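Local coordinates for protein exopolyphosphatase (Aquifex aeolicus, PDB 1T6C) that probably hydrolyses phosphoanhydride bonds of polyphosphate and guanosine pentaphosphate, as a calcium-binding member of the actin-like Ppx/GppA phosphatase family, at residues A[164-178]-A[190-204]. Residues are numbered along the deposited sequence; the frame is centred on the assembly and turned at random. Where two conformers were deposited one is given.
Sequences ISLPIGIVNLTETFF and RFFEFLEKELSKVKK
The last turn of helix 190-199 and residues 200-202 pass over the end of strand 159-166, while the earlier turns meet helix 170-177 at 133° between N-to-C directions, the axes approaching to 10.7 Å. The pairing is closest at Phe177 and Phe191, whose CA atoms lie 5.9 Å apart, and continues through Ile168 opposite Leu195 to Ile164 opposite Val202. No hydrogen bond joins the two segments directly; water 1 links Phe177 O to Arg190 NE. Phe177 lays one ring face on the helix backbone, with Phe191 CA 3.8 Å from the ring centroid in a CH-pi contact, while Thr176 CG2 covers the opposite face. Its CZ presses on Phe194 CB at 3.4 Å, and the two rings lie oblique, planes at 39°. Phe191 holds its CG anti to the backbone N (chi1 160°), which places the ring between Phe178 CZ and Leu195 CD1, with Phe177 CD2 and Leu173 CD1 at its edge. Leu173 forks, CD1 to Phe191 CE1 and CD2 to Phe194 CE2, both at 3.8 Å. Ile168 CG2 abuts the Phe194 ring at its edge. Farther along, Leu166 CD1 touches Leu199 CD2 at 3.6 Å, and Val202 CG1 meets both Leu166 CD2 and Ile164 CG2. An inverse gamma turn centred on Pro167, its Ile168 N to Leu166 O bond weak, ends the strand; Gly169 N-caps helix 170-177. In this actin-like fold, strand 159-166 edges a six-stranded mixed sheet, antiparallel to calcium-site strand 149-156: Ser165 OG hydrogen-bonds calcium ligand Glu151, and Tyr152 touches Leu166, Leu199 and Val202. Helix 274-288 packs against Thr174 and Leu199.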
ATOM      1  N   ILE A 164      14.209   1.433  -2.451  1.00 14.52           N
ATOM      2  CA  ILE A 164      14.548   0.055  -2.685  1.00 15.30           C
ATOM      3  C   ILE A 164      13.252  -0.732  -2.532  1.00 15.15           C
ATOM      4  O   ILE A 164      12.625  -0.694  -1.486  1.00 15.32           O
ATOM      5  CB  ILE A 164      15.628  -0.488  -1.715  1.00 15.94           C
ATOM      6  CG1 ILE A 164      16.916   0.342  -1.826  1.00 18.88           C
ATOM      7  CG2 ILE A 164      15.905  -1.972  -2.038  1.00 18.71           C
ATOM      8  CD1 ILE A 164      17.875   0.164  -0.643  1.00 22.05           C
ATOM      9  N   SER A 165      12.849  -1.418  -3.581  1.00 13.50           N
ATOM     10  CA  SER A 165      11.690  -2.315  -3.538  1.00 14.27           C
ATOM     11  C   SER A 165      12.119  -3.760  -3.368  1.00 13.41           C
ATOM     12  O   SER A 165      12.835  -4.289  -4.215  1.00 15.60           O
ATOM     13  CB  SER A 165      10.870  -2.183  -4.815  1.00 14.93           C
ATOM     14  OG  SER A 165       9.749  -3.074  -4.806  1.00 14.96           O
ATOM     15  N   LEU A 166      11.663  -4.413  -2.298  1.00 12.58           N
ATOM     16  CA  LEU A 166      11.956  -5.825  -2.050  1.00 13.18           C
ATOM     17  C   LEU A 166      10.709  -6.631  -2.414  1.00 13.05           C
ATOM     18  O   LEU A 166       9.613  -6.365  -1.914  1.00 12.27           O
ATOM     19  CB  LEU A 166      12.338  -6.079  -0.594  1.00 14.47           C
ATOM     20  CG  LEU A 166      13.503  -5.283  -0.019  1.00 15.75           C
ATOM     21  CD1 LEU A 166      13.777  -5.752   1.394  1.00 17.05           C
ATOM     22  CD2 LEU A 166      14.732  -5.353  -0.891  1.00 18.07           C
ATOM     23  N   PRO A 167      10.864  -7.610  -3.288  1.00 13.41           N
ATOM     24  CA  PRO A 167       9.743  -8.423  -3.763  1.00 13.92           C
ATOM     25  C   PRO A 167       9.325  -9.534  -2.762  1.00 14.69           C
ATOM     26  O   PRO A 167       9.198 -10.708  -3.099  1.00 15.77           O
ATOM     27  CB  PRO A 167      10.277  -8.940  -5.089  1.00 14.90           C
ATOM     28  CG  PRO A 167      11.736  -9.129  -4.807  1.00 15.01           C
ATOM     29  CD  PRO A 167      12.135  -7.968  -3.952  1.00 14.60           C
ATOM     30  N   ILE A 168       9.107  -9.141  -1.517  1.00 13.47           N
ATOM     31  CA  ILE A 168       8.890 -10.068  -0.408  1.00 13.84           C
ATOM     32  C   ILE A 168       7.398 -10.112  -0.061  1.00 13.76           C
ATOM     33  O   ILE A 168       6.996  -9.936   1.108  1.00 13.51           O
ATOM     34  CB  ILE A 168       9.748  -9.685   0.820  1.00 14.04           C
ATOM     35  CG1 ILE A 168       9.501  -8.227   1.255  1.00 14.54           C
ATOM     36  CG2 ILE A 168      11.199  -9.954   0.495  1.00 14.65           C
ATOM     37  CD1 ILE A 168      10.229  -7.813   2.528  1.00 13.98           C
ATOM     38  N   GLY A 169       6.575 -10.346  -1.077  1.00 12.02           N
ATOM     39  CA  GLY A 169       5.137 -10.299  -0.894  1.00 12.14           C
ATOM     40  C   GLY A 169       4.669 -11.321   0.120  1.00 11.74           C
ATOM     41  O   GLY A 169       5.194 -12.448   0.178  1.00 12.57           O
ATOM     42  N   ILE A 170       3.708 -10.925   0.942  1.00 11.49           N
ATOM     43  CA  ILE A 170       3.293 -11.771   2.062  1.00 10.61           C
ATOM     44  C   ILE A 170       2.542 -13.044   1.650  1.00 10.58           C
ATOM     45  O   ILE A 170       2.603 -14.038   2.357  1.00 10.43           O
ATOM     46  CB  ILE A 170       2.589 -10.975   3.154  1.00 10.91           C
ATOM     47  CG1 ILE A 170       1.296 -10.330   2.682  1.00 11.56           C
ATOM     48  CG2 ILE A 170       3.549  -9.917   3.729  1.00 10.93           C
ATOM     49  CD1 ILE A 170       0.462  -9.642   3.792  1.00 12.58           C
ATOM     50  N   VAL A 171       1.859 -13.065   0.517  1.00 10.13           N
ATOM     51  CA  VAL A 171       1.275 -14.295   0.041  1.00 10.35           C
ATOM     52  C   VAL A 171       2.383 -15.308  -0.265  1.00 11.37           C
ATOM     53  O   VAL A 171       2.299 -16.497   0.144  1.00 12.08           O
ATOM     54  CB  VAL A 171       0.370 -14.006  -1.208  1.00 10.97           C
ATOM     55  CG1 VAL A 171      -0.087 -15.285  -1.868  1.00 13.54           C
ATOM     56  CG2 VAL A 171      -0.815 -13.209  -0.783  1.00 11.51           C
ATOM     57  N   ASN A 172       3.393 -14.870  -1.008  1.00 10.19           N
ATOM     58  CA  ASN A 172       4.506 -15.749  -1.356  1.00 11.10           C
ATOM     59  C   ASN A 172       5.298 -16.173  -0.136  1.00 11.25           C
ATOM     60  O   ASN A 172       5.662 -17.348   0.002  1.00 11.46           O
ATOM     61  CB  ASN A 172       5.377 -15.082  -2.419  1.00 12.10           C
ATOM     62  CG  ASN A 172       6.547 -15.911  -2.857  1.00 13.97           C
ATOM     63  OD1 ASN A 172       6.472 -17.136  -2.990  1.00 18.83           O
ATOM     64  ND2 ASN A 172       7.640 -15.229  -3.131  1.00 16.91           N
ATOM     65  N   LEU A 173       5.566 -15.264   0.791  1.00  9.81           N
ATOM     66  CA  LEU A 173       6.309 -15.650   1.992  1.00 10.66           C
ATOM     67  C   LEU A 173       5.560 -16.699   2.803  1.00 10.60           C
ATOM     68  O   LEU A 173       6.153 -17.657   3.303  1.00 10.25           O
ATOM     69  CB  LEU A 173       6.576 -14.455   2.892  1.00 11.37           C
ATOM     70  CG  LEU A 173       7.461 -13.339   2.356  1.00 15.35           C
ATOM     71  CD1 LEU A 173       7.858 -12.376   3.437  1.00 18.08           C
ATOM     72  CD2 LEU A 173       8.633 -13.909   1.621  1.00 18.58           C
ATOM     73  N   THR A 174       4.252 -16.521   2.908  1.00 10.04           N
ATOM     74  CA  THR A 174       3.397 -17.477   3.636  1.00  9.43           C
ATOM     75  C   THR A 174       3.419 -18.850   2.984  1.00 10.40           C
ATOM     76  O   THR A 174       3.620 -19.848   3.641  1.00 10.78           O
ATOM     77  CB  THR A 174       1.956 -16.906   3.739  1.00  9.90           C
ATOM     78  OG1 THR A 174       2.014 -15.688   4.480  1.00  9.06           O
ATOM     79  CG2 THR A 174       1.063 -17.800   4.546  1.00 10.92           C
ATOM     80  N   GLU A 175       3.242 -18.882   1.679  1.00 10.43           N
ATOM     81  CA  GLU A 175       3.263 -20.185   1.013  1.00 11.45           C
ATOM     82  C   GLU A 175       4.634 -20.844   1.110  1.00 11.37           C
ATOM     83  O   GLU A 175       4.768 -22.064   1.253  1.00 12.56           O
ATOM     84  CB  GLU A 175       2.924 -20.026  -0.451  1.00 12.05           C
ATOM     85  CG  GLU A 175       2.779 -21.374  -1.186  1.00 16.17           C
ATOM     86  CD  GLU A 175       4.096 -21.982  -1.715  1.00 19.48           C
ATOM     87  OE1 GLU A 175       5.079 -21.257  -1.985  1.00 19.61           O
ATOM     88  OE2 GLU A 175       4.163 -23.226  -1.835  1.00 23.02           O
ATOM     89  N   THR A 176       5.674 -20.048   0.989  1.00 10.83           N
ATOM     90  CA  THR A 176       7.029 -20.566   0.929  1.00 11.03           C
ATOM     91  C   THR A 176       7.456 -21.164   2.250  1.00 11.26           C
ATOM     92  O   THR A 176       8.024 -22.269   2.296  1.00 12.04           O
ATOM     93  CB  THR A 176       8.003 -19.422   0.545  1.00 10.77           C
ATOM     94  OG1 THR A 176       7.787 -19.016  -0.823  1.00 10.62           O
ATOM     95  CG2 THR A 176       9.442 -19.883   0.667  1.00 12.06           C
ATOM     96  N   PHE A 177       7.235 -20.416   3.330  1.00 10.96           N
ATOM     97  CA  PHE A 177       7.776 -20.809   4.641  1.00 10.11           C
ATOM     98  C   PHE A 177       6.786 -21.524   5.553  1.00 11.20           C
ATOM     99  O   PHE A 177       7.195 -22.375   6.344  1.00 12.65           O
ATOM    100  CB  PHE A 177       8.308 -19.562   5.360  1.00 10.82           C
ATOM    101  CG  PHE A 177       9.500 -18.967   4.690  1.00  8.45           C
ATOM    102  CD1 PHE A 177      10.700 -19.664   4.671  1.00 10.38           C
ATOM    103  CD2 PHE A 177       9.444 -17.711   4.091  1.00  8.44           C
ATOM    104  CE1 PHE A 177      11.805 -19.151   4.015  1.00 10.72           C
ATOM    105  CE2 PHE A 177      10.534 -17.215   3.442  1.00  9.73           C
ATOM    106  CZ  PHE A 177      11.727 -17.934   3.409  1.00 10.86           C
ATOM    107  N   PHE A 178       5.524 -21.128   5.488  1.00 10.36           N
ATOM    108  CA  PHE A 178       4.523 -21.552   6.464  1.00 11.59           C
ATOM    109  C   PHE A 178       3.736 -22.707   5.887  1.00 12.92           C
ATOM    110  O   PHE A 178       2.604 -22.550   5.447  1.00 14.98           O
ATOM    111  CB  PHE A 178       3.623 -20.400   6.903  1.00 11.45           C
ATOM    112  CG  PHE A 178       4.349 -19.208   7.506  1.00  9.29           C
ATOM    113  CD1 PHE A 178       5.661 -19.284   7.989  1.00 10.16           C
ATOM    114  CD2 PHE A 178       3.679 -17.989   7.638  1.00  9.15           C
ATOM    115  CE1 PHE A 178       6.274 -18.178   8.546  1.00  9.20           C
ATOM    116  CE2 PHE A 178       4.317 -16.863   8.228  1.00 10.07           C
ATOM    117  CZ  PHE A 178       5.591 -16.975   8.679  1.00 10.55           C
ATOM    118  N   ARG A 190      12.990 -20.014   9.827  1.00 10.04           N
ATOM    119  CA  ARG A 190      13.460 -19.891   8.459  1.00 10.56           C
ATOM    120  C   ARG A 190      13.005 -18.581   7.783  1.00 10.54           C
ATOM    121  O   ARG A 190      13.747 -17.967   7.009  1.00 10.89           O
ATOM    122  CB  ARG A 190      12.994 -21.054   7.631  1.00 11.64           C
ATOM    123  CG  ARG A 190      13.722 -22.342   7.936  1.00 12.76           C
ATOM    124  CD  ARG A 190      13.344 -23.459   6.980  1.00 14.10           C
ATOM    125  NE  ARG A 190      12.109 -24.181   7.307  1.00 17.47           N
ATOM    126  CZ  ARG A 190      12.029 -25.143   8.215  1.00 17.34           C
ATOM    127  NH1 ARG A 190      10.879 -25.771   8.441  1.00 20.27           N
ATOM    128  NH2 ARG A 190      13.087 -25.482   8.910  1.00 17.87           N
ATOM    129  N   PHE A 191      11.739 -18.243   8.017  1.00 10.01           N
ATOM    130  CA  PHE A 191      11.148 -16.992   7.539  1.00  9.00           C
ATOM    131  C   PHE A 191      11.993 -15.807   8.029  1.00  8.56           C
ATOM    132  O   PHE A 191      12.377 -14.941   7.233  1.00  8.62           O
ATOM    133  CB  PHE A 191       9.703 -16.940   8.033  1.00  9.10           C
ATOM    134  CG  PHE A 191       9.068 -15.591   8.053  1.00 10.00           C
ATOM    135  CD1 PHE A 191       8.523 -15.042   6.905  1.00 10.47           C
ATOM    136  CD2 PHE A 191       8.916 -14.895   9.255  1.00  9.29           C
ATOM    137  CE1 PHE A 191       7.909 -13.816   6.956  1.00  9.69           C
ATOM    138  CE2 PHE A 191       8.270 -13.689   9.298  1.00  8.04           C
ATOM    139  CZ  PHE A 191       7.777 -13.148   8.155  1.00 10.18           C
ATOM    140  N   PHE A 192      12.320 -15.774   9.311  1.00  9.68           N
ATOM    141  CA  PHE A 192      13.152 -14.675   9.800  1.00  9.95           C
ATOM    142  C   PHE A 192      14.599 -14.698   9.290  1.00  9.99           C
ATOM    143  O   PHE A 192      15.193 -13.635   9.084  1.00 11.52           O
ATOM    144  CB  PHE A 192      13.101 -14.596  11.338  1.00  9.38           C
ATOM    145  CG  PHE A 192      11.829 -13.961  11.883  1.00  9.67           C
ATOM    146  CD1 PHE A 192      11.457 -12.689  11.486  1.00 10.91           C
ATOM    147  CD2 PHE A 192      11.016 -14.612  12.798  1.00 11.32           C
ATOM    148  CE1 PHE A 192      10.283 -12.078  11.984  1.00 13.36           C
ATOM    149  CE2 PHE A 192       9.840 -14.010  13.282  1.00 11.73           C
ATOM    150  CZ  PHE A 192       9.490 -12.748  12.869  1.00 12.32           C
ATOM    151  N   GLU A 193      15.187 -15.871   9.113  1.00 10.62           N
ATOM    152  CA  GLU A 193      16.503 -15.962   8.509  1.00 11.43           C
ATOM    153  C   GLU A 193      16.482 -15.316   7.124  1.00 11.20           C
ATOM    154  O   GLU A 193      17.431 -14.622   6.730  1.00 11.47           O
ATOM    155  CB  GLU A 193      16.961 -17.423   8.407  1.00 12.83           C
ATOM    156  CG  GLU A 193      17.250 -18.124   9.715  1.00 16.14           C
ATOM    157  CD  GLU A 193      17.511 -19.639   9.568  1.00 18.67           C
ATOM    158  OE1 GLU A 193      17.293 -20.219   8.481  1.00 23.07           O
ATOM    159  OE2 GLU A 193      17.954 -20.260  10.557  1.00 21.16           O
ATOM    160  N   PHE A 194      15.429 -15.592   6.353  1.00 10.82           N
ATOM    161  CA  PHE A 194      15.309 -15.033   5.017  1.00 10.38           C
ATOM    162  C   PHE A 194      15.180 -13.520   5.104  1.00 10.55           C
ATOM    163  O   PHE A 194      15.825 -12.788   4.351  1.00 10.58           O
ATOM    164  CB  PHE A 194      14.116 -15.648   4.266  1.00 10.63           C
ATOM    165  CG  PHE A 194      13.718 -14.859   3.063  1.00  9.82           C
ATOM    166  CD1 PHE A 194      14.482 -14.921   1.903  1.00 10.77           C
ATOM    167  CD2 PHE A 194      12.654 -13.993   3.105  1.00  9.92           C
ATOM    168  CE1 PHE A 194      14.153 -14.164   0.801  1.00 12.20           C
ATOM    169  CE2 PHE A 194      12.323 -13.215   2.002  1.00 11.33           C
ATOM    170  CZ  PHE A 194      13.056 -13.322   0.834  1.00 12.77           C
ATOM    171  N   LEU A 195      14.360 -13.030   6.027  1.00 10.07           N
ATOM    172  CA  LEU A 195      14.139 -11.602   6.118  1.00 10.44           C
ATOM    173  C   LEU A 195      15.427 -10.906   6.568  1.00 11.36           C
ATOM    174  O   LEU A 195      15.729  -9.833   6.076  1.00 12.03           O
ATOM    175  CB  LEU A 195      12.986 -11.284   7.054  1.00  9.98           C
ATOM    176  CG  LEU A 195      11.583 -11.530   6.565  1.00 11.49           C
ATOM    177  CD1 LEU A 195      10.600 -11.195   7.653  1.00 13.65           C
ATOM    178  CD2 LEU A 195      11.295 -10.731   5.299  1.00 10.76           C
ATOM    179  N   GLU A 196      16.234 -11.553   7.409  1.00 13.27           N
ATOM    180  CA  GLU A 196      17.527 -10.981   7.842  1.00 14.84           C
ATOM    181  C   GLU A 196      18.430 -10.821   6.611  1.00 15.39           C
ATOM    182  O   GLU A 196      19.041  -9.781   6.437  1.00 15.73           O
ATOM    183  CB  GLU A 196      18.173 -11.913   8.880  1.00 16.05           C
ATOM    184  CG  GLU A 196      19.562 -11.477   9.328  1.00 23.88           C
ATOM    185  CD  GLU A 196      19.551 -10.734  10.639  1.00 32.70           C
ATOM    186  OE1 GLU A 196      18.903 -11.198  11.626  1.00 39.20           O
ATOM    187  OE2 GLU A 196      20.214  -9.668  10.690  1.00 40.76           O
ATOM    188  N   LYS A 197      18.465 -11.841   5.750  1.00 15.12           N
ATOM    189  CA  LYS A 197      19.280 -11.845   4.510  1.00 16.49           C
ATOM    190  C   LYS A 197      18.877 -10.691   3.594  1.00 17.02           C
ATOM    191  O   LYS A 197      19.742  -9.940   3.084  1.00 17.92           O
ATOM    192  CB  LYS A 197      19.131 -13.166   3.757  1.00 17.48           C
ATOM    193  CG  LYS A 197      19.724 -13.224   2.299  1.00 20.46           C
ATOM    194  CD  LYS A 197      19.327 -14.512   1.489  1.00 24.00           C
ATOM    195  CE  LYS A 197      19.468 -14.258  -0.035  0.50 25.07           C
ATOM    196  NZ  LYS A 197      20.578 -14.944  -0.749  0.50 25.11           N
ATOM    197  N   GLU A 198      17.577 -10.496   3.426  1.00 15.06           N
ATOM    198  CA  GLU A 198      17.086  -9.478   2.495  1.00 15.30           C
ATOM    199  C   GLU A 198      17.134  -8.082   3.086  1.00 14.50           C
ATOM    200  O   GLU A 198      17.542  -7.136   2.399  1.00 14.62           O
ATOM    201  CB  GLU A 198      15.692  -9.836   1.967  0.65 15.68           C
ATOM    202  CG  GLU A 198      15.670 -11.124   1.149  0.65 16.60           C
ATOM    203  CD  GLU A 198      16.612 -11.114  -0.063  0.65 19.00           C
ATOM    204  OE1 GLU A 198      16.133 -10.894  -1.190  0.65 17.22           O
ATOM    205  OE2 GLU A 198      17.830 -11.371   0.102  0.65 20.09           O
ATOM    206  N   LEU A 199      16.753  -7.944   4.355  1.00 13.95           N
ATOM    207  CA  LEU A 199      16.632  -6.615   4.956  1.00 14.97           C
ATOM    208  C   LEU A 199      17.973  -6.025   5.323  1.00 15.43           C
ATOM    209  O   LEU A 199      18.112  -4.821   5.389  1.00 16.23           O
ATOM    210  CB  LEU A 199      15.750  -6.646   6.203  0.66 15.30           C
ATOM    211  CG  LEU A 199      14.285  -6.834   5.889  0.66 16.93           C
ATOM    212  CD1 LEU A 199      13.483  -6.937   7.189  0.66 17.71           C
ATOM    213  CD2 LEU A 199      13.789  -5.706   4.995  0.66 18.59           C
ATOM    214  N   SER A 200      18.978  -6.861   5.513  1.00 16.74           N
ATOM    215  CA  SER A 200      20.281  -6.337   5.907  1.00 17.38           C
ATOM    216  C   SER A 200      20.838  -5.492   4.760  1.00 19.15           C
ATOM    217  O   SER A 200      21.629  -4.562   4.972  1.00 21.40           O
ATOM    218  CB  SER A 200      21.217  -7.480   6.291  0.50 17.93           C
ATOM    219  OG  SER A 200      20.773  -8.050   7.510  0.50 18.56           O
ATOM    220  N   LYS A 201      20.405  -5.780   3.547  1.00 19.38           N
ATOM    221  CA  LYS A 201      20.859  -5.035   2.379  1.00 21.06           C
ATOM    222  C   LYS A 201      20.266  -3.616   2.273  1.00 20.65           C
ATOM    223  O   LYS A 201      20.829  -2.764   1.564  1.00 21.95           O
ATOM    224  CB  LYS A 201      20.541  -5.829   1.114  1.00 21.52           C
ATOM    225  CG  LYS A 201      21.187  -7.213   1.061  1.00 24.98           C
ATOM    226  CD  LYS A 201      20.710  -7.938  -0.218  1.00 30.02           C
ATOM    227  CE  LYS A 201      21.059  -9.428  -0.282  1.00 32.69           C
ATOM    228  NZ  LYS A 201      20.121 -10.173  -1.225  1.00 34.43           N
ATOM    229  N   VAL A 202      19.135  -3.359   2.935  1.00 18.93           N
ATOM    230  CA  VAL A 202      18.535  -2.017   2.927  1.00 19.32           C
ATOM    231  C   VAL A 202      18.806  -1.185   4.160  1.00 19.07           C
ATOM    232  O   VAL A 202      18.424  -0.013   4.213  1.00 18.52           O
ATOM    233  CB  VAL A 202      17.013  -2.046   2.648  1.00 20.06           C
ATOM    234  CG1 VAL A 202      16.745  -2.916   1.426  1.00 22.49           C
ATOM    235  CG2 VAL A 202      16.215  -2.542   3.853  1.00 21.05           C
ATOM    236  N   LYS A 203      19.458  -1.784   5.150  1.00 18.72           N
ATOM    237  CA  LYS A 203      19.749  -1.111   6.419  1.00 19.04           C
ATOM    238  C   LYS A 203      20.527   0.183   6.171  1.00 19.17           C
ATOM    239  O   LYS A 203      21.515   0.187   5.456  1.00 18.72           O
ATOM    240  CB  LYS A 203      20.577  -2.025   7.340  0.50 19.43           C
ATOM    241  CG  LYS A 203      21.273  -1.275   8.472  0.50 20.86           C
ATOM    242  CD  LYS A 203      21.861  -2.226   9.490  0.50 22.29           C
ATOM    243  CE  LYS A 203      22.138  -1.520  10.802  0.50 22.75           C
ATOM    244  NZ  LYS A 203      22.871  -2.422  11.722  0.50 23.42           N
ATOM    245  N   LYS A 204      20.059   1.263   6.786  1.00 19.81           N
ATOM    246  CA  LYS A 204      20.695   2.571   6.768  1.00 20.91           C
ATOM    247  C   LYS A 204      20.354   3.249   8.122  1.00 21.27           C
ATOM    248  O   LYS A 204      19.297   2.975   8.730  1.00 19.10           O
ATOM    249  CB  LYS A 204      20.153   3.431   5.603  1.00 21.64           C
ATOM    250  CG  LYS A 204      20.524   2.965   4.229  1.00 24.59           C
ATOM    251  CD  LYS A 204      19.992   3.926   3.174  1.00 27.35           C
ATOM    252  CE  LYS A 204      20.110   3.389   1.757  1.00 30.03           C
ATOM    253  NZ  LYS A 204      21.039   2.231   1.533  1.00 32.86           N
TER
HETATM  254  O   HOH W   1       9.754 -23.335   6.024  1.00 19.14           O